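Long-range contact in lipase (Streptomyces rimosus, PDB 5MAL), which hydrolyses triacylglycerols and other esters, preferring medium-length acyl chains, as a secreted monomeric serine esterase of the GDSL family: residues 87-92 / 102-107. Sequence-based numbering, arbitrary orientation.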
loop_
_atom_site.group_PDB
_atom_site.type_symbol
_atom_site.label_atom_id
_atom_site.label_comp_id
_atom_site.label_asym_id
_atom_site.label_seq_id
_atom_site.Cartn_x
_atom_site.Cartn_y
_atom_site.Cartn_z
ATOM N N ALA A 87 5.412 -9.484 -0.441
ATOM C CA ALA A 87 4.774 -10.604 0.245
ATOM C C ALA A 87 5.708 -11.811 0.266
ATOM O O ALA A 87 6.008 -12.358 1.337
ATOM C CB ALA A 87 3.450 -10.956 -0.422
ATOM N N ASP A 88 6.171 -12.204 -0.920
ATOM C CA ASP A 88 7.137 -13.285 -1.079
ATOM C C ASP A 88 8.386 -13.071 -0.222
ATOM O O ASP A 88 8.887 -14.000 0.418
ATOM C CB ASP A 88 7.543 -13.420 -2.548
ATOM C CG ASP A 88 8.432 -14.632 -2.805
ATOM O OD1 ASP A 88 9.649 -14.573 -2.507
ATOM O OD2 ASP A 88 7.911 -15.647 -3.316
ATOM N N THR A 89 8.892 -11.842 -0.233
ATOM C CA THR A 89 10.056 -11.490 0.566
ATOM C C THR A 89 9.822 -11.694 2.063
ATOM O O THR A 89 10.647 -12.297 2.759
ATOM C CB THR A 89 10.460 -10.046 0.331
ATOM O OG1 THR A 89 10.898 -9.895 -1.022
ATOM C CG2 THR A 89 11.584 -9.683 1.260
ATOM N N MET A 90 8.702 -11.183 2.558
ATOM C CA MET A 90 8.367 -11.336 3.974
ATOM C C MET A 90 8.267 -12.802 4.351
ATOM O O MET A 90 8.750 -13.210 5.398
ATOM C CB MET A 90 7.055 -10.620 4.315
ATOM C CG MET A 90 7.062 -9.122 4.029
ATOM S SD MET A 90 8.655 -8.343 4.339
ATOM C CE MET A 90 8.792 -8.522 6.098
ATOM N N THR A 91 7.636 -13.591 3.490
ATOM C CA THR A 91 7.485 -15.016 3.747
ATOM C C THR A 91 8.844 -15.702 3.850
ATOM O O THR A 91 9.104 -16.475 4.787
ATOM C CB THR A 91 6.637 -15.684 2.649
ATOM O OG1 THR A 91 5.262 -15.315 2.832
ATOM C CG2 THR A 91 6.770 -17.206 2.706
ATOM N N THR A 92 9.713 -15.390 2.896
ATOM C CA THR A 92 11.049 -15.963 2.841
ATOM C C THR A 92 11.820 -15.590 4.092
ATOM O O THR A 92 12.489 -16.426 4.698
ATOM C CB THR A 92 11.819 -15.478 1.590
ATOM O OG1 THR A 92 11.309 -16.140 0.428
ATOM C CG2 THR A 92 13.313 -15.749 1.723
ATOM N N LEU A 102 18.075 -11.213 3.927
ATOM C CA LEU A 102 18.801 -10.048 3.443
ATOM C C LEU A 102 18.975 -10.124 1.923
ATOM O O LEU A 102 18.821 -9.128 1.221
ATOM C CB LEU A 102 20.157 -9.937 4.139
ATOM C CG LEU A 102 20.069 -9.641 5.643
ATOM C CD1 LEU A 102 21.461 -9.438 6.248
ATOM C CD2 LEU A 102 19.168 -8.437 5.913
ATOM N N ALA A 103 19.263 -11.320 1.427
ATOM C CA ALA A 103 19.413 -11.547 -0.012
ATOM C C ALA A 103 18.112 -11.260 -0.764
ATOM O O ALA A 103 18.112 -10.641 -1.833
ATOM C CB ALA A 103 19.863 -12.981 -0.267
ATOM N N ARG A 104 17.009 -11.737 -0.198
ATOM C CA ARG A 104 15.698 -11.547 -0.797
ATOM C C ARG A 104 15.323 -10.069 -0.817
ATOM O O ARG A 104 14.800 -9.577 -1.812
ATOM C CB ARG A 104 14.648 -12.365 -0.038
ATOM C CG ARG A 104 13.285 -12.390 -0.692
ATOM C CD ARG A 104 13.349 -13.045 -2.059
ATOM N NE ARG A 104 12.116 -12.857 -2.821
ATOM C CZ ARG A 104 11.860 -11.791 -3.578
ATOM N NH1 ARG A 104 12.753 -10.811 -3.678
ATOM N NH2 ARG A 104 10.709 -11.705 -4.241
ATOM N N ILE A 105 15.588 -9.371 0.286
ATOM C CA ILE A 105 15.384 -7.930 0.374
ATOM C C ILE A 105 16.220 -7.172 -0.646
ATOM O O ILE A 105 15.745 -6.236 -1.300
ATOM C CB ILE A 105 15.751 -7.390 1.765
ATOM C CG1 ILE A 105 14.910 -8.059 2.844
ATOM C CG2 ILE A 105 15.570 -5.873 1.796
ATOM C CD1 ILE A 105 13.543 -7.542 2.879
ATOM N N ALA A 106 17.484 -7.559 -0.757
ATOM C CA ALA A 106 18.375 -6.909 -1.712
ATOM C C ALA A 106 17.813 -7.035 -3.123
ATOM O O ALA A 106 17.852 -6.082 -3.906
ATOM C CB ALA A 106 19.777 -7.512 -1.634
ATOM N N LYS A 107 17.279 -8.210 -3.436
ATOM C CA LYS A 107 16.705 -8.458 -4.752
ATOM C C LYS A 107 15.471 -7.575 -4.910
ATOM O O LYS A 107 15.279 -6.946 -5.936
ATOM C CB LYS A 107 16.371 -9.946 -4.925
ATOM C CG LYS A 107 15.498 -10.285 -6.128
ATOM C CD LYS A 107 15.118 -11.758 -6.134
ATOM C CE LYS A 107 14.060 -12.053 -7.190
ATOM N NZ LYS A 107 13.632 -13.486 -7.174
#
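Arg104 sets CG anti to its own backbone N and then bends at chi2 (62°), which turns the chain along helix 86-96 and lays one guanidinium face over Thr89 with its NE edge turned to Asp88. The Asp88 carboxylate, likewise trans about chi1, reaches out to meet it. The resulting salt bridge runs from Arg104 NE to Asp88 OD1 at 3.0 Å, with an N-H...O angle of 163°. NE meets OD1 on the anti side of the carboxylate, tilted out of the carboxylate plane, while OD1 itself lies near the guanidinium plane; the two flat groups are twisted 50° apart. This is one hydrogen bond, through NE at the guanidinium edge, rather than a two-pronged pairing. Thr89 OG1 sits over the centre of the guanidinium face, 3.3 Å from Arg104 CZ. Its hydrogen bond goes instead to Gly85 O, one turn earlier, and its angle to Arg104 NH1 is too poor for another, so it meets the face in van der Waals contact. The aliphatic part of Arg104 also packs: CG lies 3.6 Å from Thr89 CA, and CB is 4.0 Å from Thr92 CG2. On the buried side Thr89 CG2 presses on Ile105 CD1 at 3.3 Å, tighter than usual for two carbons, while Ile105 also touches Ala162 and Ile163 of helix 159-180. Were Arg104 cut back to an alanine, Asp88 would probably lose its charged mate and a gap would be likely to open beside Thr89 and Thr92. The segments run nearly antiparallel, their axes 9.1 Å apart, as a helical hairpin with the Cys93-Cys101 disulfide near its turn. Its chemistry is divided accordingly: methyl packing closes the inner side toward helix 159-180, whereas a charge pair whose acid is solvent-exposed ties the outer side, probably with modest strength.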